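Side-chain contacts in estrogen receptor (Crassostrea gigas, PDB 4N1Y), which probably regulates transcription as a nuclear hormone receptor, through a ligand-binding domain that has evolved towards constitutive activity: residues 206-209 with 210-213; 75-78 with 79-83; 42-45 with 46-49; 104-107 with 108-112. All coordinates share one frame; numbering follows the deposited sequence.

Interaction 1 of 4, residues 206-209 with 210-213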
ATOM      1  N   ILE B 206      -0.300  11.698  -5.924  1.00 55.36           N
ATOM      2  CA  ILE B 206      -1.481  12.547  -5.943  1.00 50.56           C
ATOM      3  C   ILE B 206      -1.266  13.797  -5.096  1.00 52.40           C
ATOM      4  O   ILE B 206      -1.572  14.897  -5.546  1.00 57.38           O
ATOM      5  CB  ILE B 206      -2.721  11.776  -5.462  1.00 49.96           C
ATOM      6  CG1 ILE B 206      -3.193  10.832  -6.577  1.00 49.39           C
ATOM      7  CG2 ILE B 206      -3.842  12.736  -5.046  1.00 41.86           C
ATOM      8  CD1 ILE B 206      -4.160   9.794  -6.136  1.00 41.62           C
ATOM      9  N   ALA B 207      -0.682  13.635  -3.910  1.00 46.73           N
ATOM     10  CA  ALA B 207      -0.404  14.775  -3.046  1.00 43.85           C
ATOM     11  C   ALA B 207       0.482  15.781  -3.749  1.00 55.56           C
ATOM     12  O   ALA B 207       0.243  16.993  -3.667  1.00 71.19           O
ATOM     13  CB  ALA B 207       0.236  14.334  -1.759  1.00 39.52           C
ATOM     14  N   PHE B 208       1.509  15.290  -4.432  1.00 47.56           N
ATOM     15  CA  PHE B 208       2.407  16.182  -5.166  1.00 54.57           C
ATOM     16  C   PHE B 208       1.678  16.934  -6.281  1.00 50.72           C
ATOM     17  O   PHE B 208       1.845  18.140  -6.438  1.00 55.38           O
ATOM     18  CB  PHE B 208       3.592  15.401  -5.738  1.00 62.11           C
ATOM     19  CG  PHE B 208       4.555  16.249  -6.525  1.00 62.53           C
ATOM     20  CD1 PHE B 208       5.525  17.000  -5.873  1.00 64.19           C
ATOM     21  CD2 PHE B 208       4.526  16.255  -7.907  1.00 61.64           C
ATOM     22  CE1 PHE B 208       6.420  17.774  -6.582  1.00 61.48           C
ATOM     23  CE2 PHE B 208       5.422  17.024  -8.623  1.00 59.53           C
ATOM     24  CZ  PHE B 208       6.373  17.780  -7.961  1.00 61.03           C
ATOM     25  N   PHE B 209       0.856  16.222  -7.041  1.00 45.27           N
ATOM     26  CA  PHE B 209       0.138  16.836  -8.145  1.00 54.21           C
ATOM     27  C   PHE B 209      -0.879  17.862  -7.633  1.00 63.91           C
ATOM     28  O   PHE B 209      -1.126  18.879  -8.288  1.00 65.83           O
ATOM     29  CB  PHE B 209      -0.535  15.768  -8.997  1.00 61.95           C
ATOM     30  CG  PHE B 209       0.345  15.237 -10.088  1.00 72.37           C
ATOM     31  CD1 PHE B 209       1.535  14.599  -9.786  1.00 71.05           C
ATOM     32  CD2 PHE B 209      -0.014  15.375 -11.416  1.00 74.63           C
ATOM     33  CE1 PHE B 209       2.344  14.114 -10.783  1.00 64.34           C
ATOM     34  CE2 PHE B 209       0.801  14.889 -12.420  1.00 69.75           C
ATOM     35  CZ  PHE B 209       1.979  14.265 -12.100  1.00 63.60           C
ATOM     36  N   GLN B 210      -1.448  17.613  -6.455  1.00 60.81           N
ATOM     37  CA  GLN B 210      -2.370  18.564  -5.868  1.00 54.88           C
ATOM     38  C   GLN B 210      -1.647  19.873  -5.577  1.00 65.81           C
ATOM     39  O   GLN B 210      -2.197  20.953  -5.797  1.00 73.46           O
ATOM     40  CB  GLN B 210      -2.986  18.012  -4.584  1.00 52.44           C
ATOM     41  CG  GLN B 210      -3.951  16.856  -4.778  1.00 67.72           C
ATOM     42  CD  GLN B 210      -4.486  16.319  -3.458  1.00 87.45           C
ATOM     43  OE1 GLN B 210      -3.736  16.157  -2.496  1.00 91.75           O
ATOM     44  NE2 GLN B 210      -5.788  16.050  -3.404  1.00 96.63           N
ATOM     45  N   ARG B 211      -0.395  19.787  -5.136  1.00 65.57           N
ATOM     46  CA  ARG B 211       0.361  20.991  -4.795  1.00 59.96           C
ATOM     47  C   ARG B 211       0.904  21.670  -6.046  1.00 62.87           C
ATOM     48  O   ARG B 211       1.137  22.872  -6.062  1.00 72.29           O
ATOM     49  CB  ARG B 211       1.507  20.670  -3.839  1.00 61.08           C
ATOM     50  CG  ARG B 211       1.111  20.500  -2.381  1.00 73.59           C
ATOM     51  CD  ARG B 211       2.326  20.182  -1.538  1.00 86.00           C
ATOM     52  NE  ARG B 211       3.263  19.314  -2.236  1.00102.05           N
ATOM     53  CZ  ARG B 211       4.476  19.008  -1.783  1.00100.25           C
ATOM     54  NH1 ARG B 211       4.894  19.500  -0.615  1.00108.21           N
ATOM     55  NH2 ARG B 211       5.249  18.174  -2.481  1.00 96.40           N
ATOM     56  N   LEU B 212       1.114  20.884  -7.092  1.00 65.85           N
ATOM     57  CA  LEU B 212       1.426  21.416  -8.412  1.00 68.24           C
ATOM     58  C   LEU B 212       0.254  22.221  -8.917  1.00 71.41           C
ATOM     59  O   LEU B 212       0.422  23.338  -9.430  1.00 80.80           O
ATOM     60  CB  LEU B 212       1.736  20.298  -9.402  1.00 69.51           C
ATOM     61  CG  LEU B 212       3.208  20.094  -9.744  1.00 66.91           C
ATOM     62  CD1 LEU B 212       3.303  19.193 -10.953  1.00 64.25           C
ATOM     63  CD2 LEU B 212       3.900  21.417  -9.975  1.00 54.19           C
ATOM     64  N   LYS B 213      -0.931  21.623  -8.797  1.00 58.46           N
ATOM     65  CA  LYS B 213      -2.166  22.273  -9.213  1.00 65.35           C
ATOM     66  C   LYS B 213      -2.272  23.634  -8.559  1.00 72.66           C
ATOM     67  O   LYS B 213      -2.527  24.631  -9.227  1.00 72.41           O
ATOM     68  CB  LYS B 213      -3.384  21.426  -8.840  1.00 58.76           C
ATOM     69  CG  LYS B 213      -4.682  21.913  -9.454  1.00 70.24           C
ATOM     70  CD  LYS B 213      -5.808  20.972  -9.102  1.00 84.04           C
ATOM     71  CE  LYS B 213      -6.127  21.072  -7.619  1.00 91.21           C
ATOM     72  NZ  LYS B 213      -6.808  19.846  -7.116  1.00 86.69           N
TER
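Phe208 packs on Arg211 and Leu212, and Ile206 on Gln210, in a local contact of side chains one turn apart near the C-terminal end of helix 187-215. Regular bonds carry the backbone, among them Gln210 N to Ile206 O (2.9 Å) and Lys213 N to Phe209 O (2.8 Å). With CG of Phe208 anti to the backbone N (chi1 179°), its ring lies alongside the following turn. There CE2 meets CD1 of Leu212 obliquely at 3.8 Å, while NH2 of Arg211 comes to the ring edge at CD1, 3.6 Å away. Each group meets the other at its edge, and with the planes 70° apart they do not stack. On another side of the helix the extended chain of Gln210 runs back along the preceding turn: its CG sits 3.2 Å from Ile206 O, and its CD touches CG2 of Ile206 at 4.0 Å. The amide NE2 gives a weak hydrogen bond to Leu228 O. Replacing Gln210 by an alanine would probably cost Leu228 O this weak amide bond and uncover the CG2 branch of Ile206. Lys213 reaches away from the turn to a salt bridge with Asp229. Around the turn, Ile206 and Phe209 face Met79 of helix 67-89, Phe209 and Leu212 reach Val42 and Leu38 of helix 34-56, and helix 222-229, probably the counterpart of the activation helix of nuclear receptors, covers Phe209 and Lys213 through Leu228.

Interaction 2 of 4, residues 75-78 with 79-83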
ATOM      1  N   GLU B  75     -11.253   7.079  -9.354  1.00 38.63           N
ATOM      2  CA  GLU B  75     -10.823   8.211  -8.542  1.00 42.49           C
ATOM      3  C   GLU B  75      -9.815   7.761  -7.482  1.00 48.78           C
ATOM      4  O   GLU B  75      -8.843   8.461  -7.199  1.00 51.75           O
ATOM      5  CB  GLU B  75     -12.020   8.895  -7.872  1.00 47.56           C
ATOM      6  CG  GLU B  75     -12.725   9.940  -8.752  1.00 50.51           C
ATOM      7  CD  GLU B  75     -14.030  10.443  -8.155  1.00 61.40           C
ATOM      8  OE1 GLU B  75     -14.377  10.034  -7.022  1.00 70.87           O
ATOM      9  OE2 GLU B  75     -14.721  11.241  -8.824  1.00 65.40           O
ATOM     10  N   CYS B  76      -9.992   6.562  -6.945  1.00 45.62           N
ATOM     11  CA  CYS B  76      -9.047   6.105  -5.941  1.00 49.68           C
ATOM     12  C   CYS B  76      -7.681   5.765  -6.531  1.00 52.09           C
ATOM     13  O   CYS B  76      -6.660   6.216  -6.010  1.00 60.48           O
ATOM     14  CB  CYS B  76      -9.599   4.898  -5.186  1.00 49.53           C
ATOM     15  SG  CYS B  76     -11.010   5.243  -4.106  1.00 53.87           S
ATOM     16  N   CYS B  77      -7.658   5.035  -7.644  1.00 37.29           N
ATOM     17  CA  CYS B  77      -6.435   4.342  -8.028  1.00 42.59           C
ATOM     18  C   CYS B  77      -5.756   4.826  -9.321  1.00 50.50           C
ATOM     19  O   CYS B  77      -4.796   4.193  -9.777  1.00 49.19           O
ATOM     20  CB  CYS B  77      -6.733   2.849  -8.168  1.00 41.97           C
ATOM     21  SG  CYS B  77      -7.573   2.474  -9.726  1.00 43.06           S
ATOM     22  N   TRP B  78      -6.218   5.936  -9.896  1.00 47.80           N
ATOM     23  CA  TRP B  78      -5.703   6.378 -11.193  1.00 41.39           C
ATOM     24  C   TRP B  78      -4.203   6.577 -11.148  1.00 46.61           C
ATOM     25  O   TRP B  78      -3.490   6.148 -12.058  1.00 52.80           O
ATOM     26  CB  TRP B  78      -6.378   7.672 -11.644  1.00 47.65           C
ATOM     27  CG  TRP B  78      -6.198   8.821 -10.692  1.00 55.76           C
ATOM     28  CD1 TRP B  78      -6.879   9.034  -9.523  1.00 60.89           C
ATOM     29  CD2 TRP B  78      -5.305   9.931 -10.840  1.00 58.60           C
ATOM     30  NE1 TRP B  78      -6.451  10.195  -8.928  1.00 65.11           N
ATOM     31  CE2 TRP B  78      -5.480  10.762  -9.711  1.00 62.49           C
ATOM     32  CE3 TRP B  78      -4.356  10.292 -11.803  1.00 56.61           C
ATOM     33  CZ2 TRP B  78      -4.745  11.930  -9.522  1.00 55.85           C
ATOM     34  CZ3 TRP B  78      -3.628  11.457 -11.611  1.00 50.32           C
ATOM     35  CH2 TRP B  78      -3.832  12.261 -10.484  1.00 51.41           C
ATOM     36  N   MET B  79      -3.714   7.199 -10.082  1.00 42.50           N
ATOM     37  CA  MET B  79      -2.283   7.472  -9.995  1.00 45.78           C
ATOM     38  C   MET B  79      -1.464   6.188  -9.848  1.00 47.91           C
ATOM     39  O   MET B  79      -0.360   6.090 -10.385  1.00 57.90           O
ATOM     40  CB  MET B  79      -1.979   8.419  -8.837  1.00 45.91           C
ATOM     41  CG  MET B  79      -0.501   8.722  -8.666  1.00 43.63           C
ATOM     42  SD  MET B  79       0.190   9.605 -10.087  1.00 49.16           S
ATOM     43  CE  MET B  79      -0.150  11.296  -9.590  1.00 51.98           C
ATOM     44  N   GLU B  80      -1.990   5.222  -9.100  1.00 47.97           N
ATOM     45  CA  GLU B  80      -1.313   3.936  -8.933  1.00 43.46           C
ATOM     46  C   GLU B  80      -1.176   3.252 -10.289  1.00 45.41           C
ATOM     47  O   GLU B  80      -0.115   2.734 -10.636  1.00 43.41           O
ATOM     48  CB  GLU B  80      -2.073   3.017  -7.975  1.00 37.44           C
ATOM     49  CG  GLU B  80      -2.505   3.654  -6.674  1.00 54.36           C
ATOM     50  CD  GLU B  80      -3.398   2.739  -5.839  1.00 76.06           C
ATOM     51  OE1 GLU B  80      -3.072   1.538  -5.715  1.00 75.59           O
ATOM     52  OE2 GLU B  80      -4.456   3.208  -5.348  1.00 88.19           O
ATOM     53  N   LEU B  81      -2.249   3.289 -11.072  1.00 46.21           N
ATOM     54  CA  LEU B  81      -2.235   2.674 -12.389  1.00 38.25           C
ATOM     55  C   LEU B  81      -1.176   3.313 -13.276  1.00 39.78           C
ATOM     56  O   LEU B  81      -0.434   2.612 -13.952  1.00 44.66           O
ATOM     57  CB  LEU B  81      -3.612   2.772 -13.040  1.00 36.77           C
ATOM     58  CG  LEU B  81      -4.650   1.852 -12.386  1.00 50.47           C
ATOM     59  CD1 LEU B  81      -6.061   2.135 -12.907  1.00 54.45           C
ATOM     60  CD2 LEU B  81      -4.285   0.363 -12.535  1.00 42.80           C
ATOM     61  N   LEU B  82      -1.106   4.644 -13.272  1.00 36.28           N
ATOM     62  CA  LEU B  82      -0.080   5.335 -14.033  1.00 37.31           C
ATOM     63  C   LEU B  82       1.315   4.851 -13.647  1.00 46.79           C
ATOM     64  O   LEU B  82       2.110   4.514 -14.524  1.00 53.32           O
ATOM     65  CB  LEU B  82      -0.185   6.843 -13.846  1.00 41.56           C
ATOM     66  CG  LEU B  82      -1.428   7.478 -14.455  1.00 49.65           C
ATOM     67  CD1 LEU B  82      -1.497   8.948 -14.111  1.00 44.79           C
ATOM     68  CD2 LEU B  82      -1.414   7.304 -15.969  1.00 53.29           C
ATOM     69  N   LEU B  83       1.608   4.844 -12.347  1.00 44.03           N
ATOM     70  CA  LEU B  83       2.928   4.459 -11.852  1.00 40.92           C
ATOM     71  C   LEU B  83       3.203   2.974 -12.075  1.00 48.92           C
ATOM     72  O   LEU B  83       4.315   2.589 -12.445  1.00 43.86           O
ATOM     73  CB  LEU B  83       3.066   4.793 -10.370  1.00 33.45           C
ATOM     74  CG  LEU B  83       2.825   6.276 -10.071  1.00 40.81           C
ATOM     75  CD1 LEU B  83       3.065   6.607  -8.592  1.00 41.17           C
ATOM     76  CD2 LEU B  83       3.678   7.159 -10.975  1.00 35.39           C
TER
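Leu81 N binds Cys77 O at 3.0 Å and Leu82 N binds Trp78 O at 3.1 Å, both nearly straight, and these two bonds carry helix 67-89 past a kink at which the amides of Met79 and Glu80 lack a bond to the turn before. Glu80 extends beside Cys77, its OE2 3.6 Å from Cys77 CB, while OE1 forms a salt bridge with Arg199, giving this buried carboxylate a charged mate. Trp78 has CG between its backbone N and carbonyl carbon (chi1 59°), a position seldom open to an aromatic in a regular helix and consistent with the kink. The indole thereby lies under the start of the next turn. CB of Met79 stands over the six-membered ring, 4.2 Å from its centroid and only 9° off the normal, a CH-pi contact. The methionine then bends so that SD makes an oblique Met-aromatic contact and CE touches Trp78 CH2 at 3.9 Å. CD1 of Leu82 reaches Trp78 CE3, and SG of Cys77 packs on Leu81 CD1 at 3.5 Å. Without the indole, as with an alanine at this position, a gap would probably open beneath Met79, and Leu82 CD1 would lose its aromatic neighbour. Helix 187-215 covers Trp78 through Ile206, helix 137-149 covers Cys77 and Leu81 through Leu148 and Val147, and helix 34-56 meets Trp78 and Leu82 through Leu49 and Leu52.

Interaction 3 of 4, residues 42-45 with 46-49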
ATOM      1  N   VAL B  42       2.745  15.961 -16.735  1.00 76.62           N
ATOM      2  CA  VAL B  42       1.357  16.162 -16.353  1.00 74.56           C
ATOM      3  C   VAL B  42       0.396  15.799 -17.464  1.00 74.91           C
ATOM      4  O   VAL B  42      -0.637  15.180 -17.210  1.00 82.17           O
ATOM      5  CB  VAL B  42       1.094  17.630 -15.941  1.00 63.95           C
ATOM      6  CG1 VAL B  42      -0.374  18.005 -16.105  1.00 64.40           C
ATOM      7  CG2 VAL B  42       1.571  17.870 -14.532  1.00 65.20           C
ATOM      8  N   LYS B  43       0.718  16.176 -18.694  1.00 64.35           N
ATOM      9  CA  LYS B  43      -0.235  15.913 -19.751  1.00 70.94           C
ATOM     10  C   LYS B  43      -0.045  14.570 -20.443  1.00 78.57           C
ATOM     11  O   LYS B  43      -0.987  14.041 -21.035  1.00 82.00           O
ATOM     12  CB  LYS B  43      -0.252  17.069 -20.726  1.00 80.12           C
ATOM     13  CG  LYS B  43      -1.636  17.593 -20.587  1.00 99.40           C
ATOM     14  CD  LYS B  43      -1.992  18.959 -21.107  1.00104.25           C
ATOM     15  CE  LYS B  43      -3.374  19.104 -20.549  1.00100.83           C
ATOM     16  NZ  LYS B  43      -3.285  18.915 -19.016  1.00 98.93           N
ATOM     17  N   LEU B  44       1.135  13.979 -20.295  1.00 69.81           N
ATOM     18  CA  LEU B  44       1.307  12.606 -20.700  1.00 58.24           C
ATOM     19  C   LEU B  44       0.371  11.813 -19.806  1.00 64.50           C
ATOM     20  O   LEU B  44      -0.318  10.893 -20.258  1.00 60.33           O
ATOM     21  CB  LEU B  44       2.748  12.158 -20.537  1.00 50.56           C
ATOM     22  CG  LEU B  44       3.015  10.769 -21.091  1.00 64.20           C
ATOM     23  CD1 LEU B  44       2.633  10.679 -22.558  1.00 72.34           C
ATOM     24  CD2 LEU B  44       4.465  10.416 -20.887  1.00 72.84           C
ATOM     25  N   ALA B  45       0.308  12.235 -18.543  1.00 61.18           N
ATOM     26  CA  ALA B  45      -0.530  11.592 -17.552  1.00 51.90           C
ATOM     27  C   ALA B  45      -1.985  11.671 -17.953  1.00 62.55           C
ATOM     28  O   ALA B  45      -2.720  10.701 -17.811  1.00 76.70           O
ATOM     29  CB  ALA B  45      -0.336  12.226 -16.210  1.00 42.38           C
ATOM     30  N   GLU B  46      -2.404  12.825 -18.448  1.00 64.34           N
ATOM     31  CA  GLU B  46      -3.800  12.996 -18.822  1.00 68.27           C
ATOM     32  C   GLU B  46      -4.205  12.147 -20.029  1.00 65.37           C
ATOM     33  O   GLU B  46      -5.323  11.628 -20.074  1.00 58.30           O
ATOM     34  CB  GLU B  46      -4.111  14.466 -19.069  1.00 75.38           C
ATOM     35  CG  GLU B  46      -5.123  14.945 -18.062  1.00 86.56           C
ATOM     36  CD  GLU B  46      -5.723  16.283 -18.387  1.00101.82           C
ATOM     37  OE1 GLU B  46      -6.651  16.336 -19.223  1.00102.12           O
ATOM     38  OE2 GLU B  46      -5.276  17.276 -17.776  1.00112.07           O
ATOM     39  N   ARG B  47      -3.307  11.989 -20.996  1.00 64.41           N
ATOM     40  CA  ARG B  47      -3.623  11.163 -22.155  1.00 60.50           C
ATOM     41  C   ARG B  47      -3.709   9.698 -21.716  1.00 65.88           C
ATOM     42  O   ARG B  47      -4.626   8.980 -22.101  1.00 62.89           O
ATOM     43  CB  ARG B  47      -2.579  11.355 -23.252  1.00 51.85           C
ATOM     44  CG  ARG B  47      -2.495  12.792 -23.752  1.00 62.93           C
ATOM     45  CD  ARG B  47      -1.858  12.891 -25.144  1.00 77.93           C
ATOM     46  NE  ARG B  47      -0.716  11.985 -25.279  1.00 84.57           N
ATOM     47  CZ  ARG B  47      -0.346  11.395 -26.411  1.00 84.44           C
ATOM     48  NH1 ARG B  47      -1.026  11.609 -27.534  1.00 85.45           N
ATOM     49  NH2 ARG B  47       0.708  10.592 -26.419  1.00 80.56           N
ATOM     50  N   GLU B  48      -2.787   9.269 -20.862  1.00 66.98           N
ATOM     51  CA  GLU B  48      -2.797   7.888 -20.400  1.00 70.24           C
ATOM     52  C   GLU B  48      -4.033   7.720 -19.507  1.00 70.84           C
ATOM     53  O   GLU B  48      -4.598   6.630 -19.397  1.00 70.26           O
ATOM     54  CB  GLU B  48      -1.482   7.510 -19.673  1.00 52.90           C
ATOM     55  CG  GLU B  48      -0.196   7.727 -20.536  1.00112.06           C
ATOM     56  CD  GLU B  48       1.147   7.383 -19.842  1.00111.57           C
ATOM     57  OE1 GLU B  48       1.233   7.435 -18.591  1.00111.79           O
ATOM     58  OE2 GLU B  48       2.139   7.111 -20.569  1.00104.57           O
ATOM     59  N   LEU B  49      -4.468   8.815 -18.892  1.00 62.89           N
ATOM     60  CA  LEU B  49      -5.651   8.782 -18.045  1.00 66.18           C
ATOM     61  C   LEU B  49      -6.936   8.476 -18.824  1.00 70.32           C
ATOM     62  O   LEU B  49      -7.732   7.634 -18.406  1.00 78.94           O
ATOM     63  CB  LEU B  49      -5.792  10.104 -17.293  1.00 71.95           C
ATOM     64  CG  LEU B  49      -6.825  10.140 -16.162  1.00 73.49           C
ATOM     65  CD1 LEU B  49      -6.622   8.990 -15.189  1.00 68.23           C
ATOM     66  CD2 LEU B  49      -6.781  11.481 -15.427  1.00 76.36           C
TER
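Glu46, Arg47, Glu48 and Leu49 each donate their backbone N to the carbonyl four residues earlier, Val42 to Ala45, the bond from Glu48 N to Leu44 O (3.0 Å) being the straightest at 163°. These are two turns of an amphipathic helix, 34-56, in the layered helical fold of nuclear receptor ligand-binding domains. On its more polar side Lys43 and Glu46, three residues apart, lie side by side and point the same way. The lysine bends at its last torsion (chi4 56°), which brings NZ to 2.9 Å from Glu46 OE2 in a salt bridge that is also a hydrogen bond; NZ comes from above the carboxylate, 60° out of its plane. Arg47 folds back over the preceding turn, CG 3.3 Å from Lys43 O, and its guanidinium edge approaches CD1 of Leu44. Glu48 reaches back along the helix with its chain extended beyond CG. Its position in the sequence probably corresponds to the glutamate that, in vertebrate estrogen receptors, holds the phenol of estradiol together with an arginine. Here OE1 faces Arg89 of helix 67-89 in a long, weak ion pair. Ala45 offers its small methyl to Leu82 of that helix, which also touches Glu48. Leu223 and Leu224 of helix 222-229 cover Glu46 and Leu49. The other oxygen of Glu48, OE2, rests on the branch point of Leu44, 3.8 Å from its CG.

Interaction 4 of 4, residues 104-107 with 108-112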
ATOM      1  N   LEU B 104      10.378   9.986 -23.701  1.00 71.16           N
ATOM      2  CA  LEU B 104      10.684  10.680 -22.461  1.00 65.30           C
ATOM      3  C   LEU B 104      11.228   9.766 -21.363  1.00 71.54           C
ATOM      4  O   LEU B 104      10.492   9.389 -20.442  1.00 75.84           O
ATOM      5  CB  LEU B 104       9.431  11.392 -21.956  1.00 61.30           C
ATOM      6  CG  LEU B 104       9.666  12.394 -20.838  1.00 54.64           C
ATOM      7  CD1 LEU B 104      10.648  13.418 -21.378  1.00 56.31           C
ATOM      8  CD2 LEU B 104       8.363  13.050 -20.423  1.00 50.77           C
ATOM      9  N   VAL B 105      12.505   9.408 -21.453  1.00 70.32           N
ATOM     10  CA  VAL B 105      13.137   8.612 -20.403  1.00 61.88           C
ATOM     11  C   VAL B 105      13.937   9.495 -19.443  1.00 56.30           C
ATOM     12  O   VAL B 105      14.895  10.146 -19.843  1.00 67.66           O
ATOM     13  CB  VAL B 105      14.067   7.564 -21.004  1.00 67.67           C
ATOM     14  CG1 VAL B 105      14.660   6.698 -19.909  1.00 62.77           C
ATOM     15  CG2 VAL B 105      13.305   6.718 -22.002  1.00 74.02           C
ATOM     16  N   LEU B 106      13.555   9.483 -18.172  1.00 51.23           N
ATOM     17  CA  LEU B 106      14.166  10.336 -17.156  1.00 53.20           C
ATOM     18  C   LEU B 106      14.946   9.555 -16.099  1.00 60.79           C
ATOM     19  O   LEU B 106      14.430   8.622 -15.478  1.00 66.62           O
ATOM     20  CB  LEU B 106      13.095  11.176 -16.465  1.00 52.11           C
ATOM     21  CG  LEU B 106      12.205  12.036 -17.352  1.00 62.53           C
ATOM     22  CD1 LEU B 106      11.286  12.864 -16.481  1.00 61.92           C
ATOM     23  CD2 LEU B 106      13.059  12.924 -18.231  1.00 69.45           C
ATOM     24  N   ASP B 107      16.196   9.941 -15.895  1.00 62.04           N
ATOM     25  CA  ASP B 107      17.021   9.307 -14.876  1.00 73.36           C
ATOM     26  C   ASP B 107      17.012  10.146 -13.581  1.00 71.80           C
ATOM     27  O   ASP B 107      16.459  11.255 -13.565  1.00 69.59           O
ATOM     28  CB  ASP B 107      18.441   9.122 -15.434  1.00 86.28           C
ATOM     29  CG  ASP B 107      19.304   8.197 -14.593  1.00100.90           C
ATOM     30  OD1 ASP B 107      18.908   7.865 -13.453  1.00102.40           O
ATOM     31  OD2 ASP B 107      20.367   7.772 -15.110  1.00107.79           O
ATOM     32  N   ARG B 108      17.652   9.616 -12.528  1.00 65.21           N
ATOM     33  CA  ARG B 108      17.635  10.173 -11.163  1.00 60.38           C
ATOM     34  C   ARG B 108      17.932  11.659 -11.192  1.00 65.06           C
ATOM     35  O   ARG B 108      17.408  12.429 -10.382  1.00 73.34           O
ATOM     36  CB  ARG B 108      18.626   9.439 -10.251  1.00 55.24           C
ATOM     37  CG  ARG B 108      18.601   7.949 -10.521  1.00 58.00           C
ATOM     38  CD  ARG B 108      19.162   7.017  -9.446  1.00 55.76           C
ATOM     39  NE  ARG B 108      18.413   5.764  -9.512  1.00 56.75           N
ATOM     40  CZ  ARG B 108      17.878   5.120  -8.476  1.00 65.48           C
ATOM     41  NH1 ARG B 108      18.022   5.573  -7.238  1.00 73.47           N
ATOM     42  NH2 ARG B 108      17.201   4.005  -8.688  1.00 62.14           N
ATOM     43  N   SER B 109      18.819  12.038 -12.103  1.00 62.83           N
ATOM     44  CA  SER B 109      19.144  13.427 -12.340  1.00 74.66           C
ATOM     45  C   SER B 109      17.896  14.262 -12.604  1.00 70.20           C
ATOM     46  O   SER B 109      17.670  15.288 -11.958  1.00 70.62           O
ATOM     47  CB  SER B 109      20.091  13.523 -13.528  1.00 85.68           C
ATOM     48  OG  SER B 109      20.989  12.431 -13.539  1.00 88.41           O
ATOM     49  N   SER B 110      17.073  13.799 -13.537  1.00 63.90           N
ATOM     50  CA  SER B 110      15.841  14.506 -13.860  1.00 62.64           C
ATOM     51  C   SER B 110      14.879  14.491 -12.673  1.00 61.34           C
ATOM     52  O   SER B 110      14.208  15.491 -12.402  1.00 60.50           O
ATOM     53  CB  SER B 110      15.165  13.884 -15.082  1.00 59.34           C
ATOM     54  OG  SER B 110      16.002  13.928 -16.220  1.00 55.15           O
ATOM     55  N   TRP B 111      14.835  13.367 -11.953  1.00 51.76           N
ATOM     56  CA  TRP B 111      13.901  13.227 -10.840  1.00 57.47           C
ATOM     57  C   TRP B 111      14.118  14.326  -9.823  1.00 62.23           C
ATOM     58  O   TRP B 111      13.168  14.839  -9.236  1.00 65.21           O
ATOM     59  CB  TRP B 111      14.042  11.877 -10.124  1.00 58.60           C
ATOM     60  CG  TRP B 111      13.985  10.651 -10.994  1.00 59.94           C
ATOM     61  CD1 TRP B 111      13.601  10.579 -12.309  1.00 57.48           C
ATOM     62  CD2 TRP B 111      14.289   9.311 -10.592  1.00 54.80           C
ATOM     63  NE1 TRP B 111      13.677   9.281 -12.754  1.00 40.36           N
ATOM     64  CE2 TRP B 111      14.091   8.481 -11.719  1.00 54.38           C
ATOM     65  CE3 TRP B 111      14.718   8.732  -9.391  1.00 48.94           C
ATOM     66  CZ2 TRP B 111      14.306   7.098 -11.675  1.00 57.43           C
ATOM     67  CZ3 TRP B 111      14.936   7.368  -9.351  1.00 48.69           C
ATOM     68  CH2 TRP B 111      14.731   6.566 -10.487  1.00 51.76           C
ATOM     69  N   SER B 112      15.378  14.678  -9.617  1.00 58.21           N
ATOM     70  CA  SER B 112      15.716  15.757  -8.713  1.00 64.01           C
ATOM     71  C   SER B 112      15.211  17.099  -9.239  1.00 67.90           C
ATOM     72  O   SER B 112      14.716  17.920  -8.472  1.00 70.25           O
ATOM     73  CB  SER B 112      17.219  15.791  -8.493  1.00 72.22           C
ATOM     74  OG  SER B 112      17.880  15.190  -9.592  1.00 78.97           O
TER
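Asp107 O is gripped by the first turn of helix 108-113: Trp111 N donates to it at 3.1 Å, and Ser110 N adds a weak bond. The same oxygen lies over one face of the Trp111 indole. Asp107 thus occupies the N-cap position, although its side chain makes no capping bond. The indole NE1 donates to Leu106 O, one residue before the cap, at 2.9 Å. That bond is bent (139°), and the donor stands well above the carbonyl plane. Trp111 has CG beside its backbone N (chi1 -52°), which carries the ring back across the junction, with the carbonyl carbon of Asp107 and CA of Arg108 against the same flat group. Leu106 packs on Ser110, CB to CB at 3.7 Å. CZ3 of Trp111 lies 3.8 Å above the guanidinium plane of Arg108, whose NH2 is hydrogen-bonded to Gly95 O. Strand and helix axes make an angle of 86°, so the chain turns a sharp corner here. Leu106 pairs through its backbone with Leu98 of strand 97-99 in the small beta hairpin, and Trp111 packs on helix 117-132, its ring edge-to-face with that of Phe120.

In the fold
From the N terminus the order is interaction 3 on helix 34-56, interaction 2 on helix 67-89, interaction 4 at the junction of strand 104-107 with helix 108-113, and interaction 1 on helix 187-215. Each joins adjacent segments, so none spans a long loop, and they follow in series without nesting or crossing. In space, 42-49, 75-83 and 206-213 touch one another pairwise, their centres about 12 to 14 Å apart, joining two helices consecutive in the chain to one from its C-terminal part. Interaction 4 stands apart beside the hairpin, its nearest atoms about 5 Å from those of interaction 3.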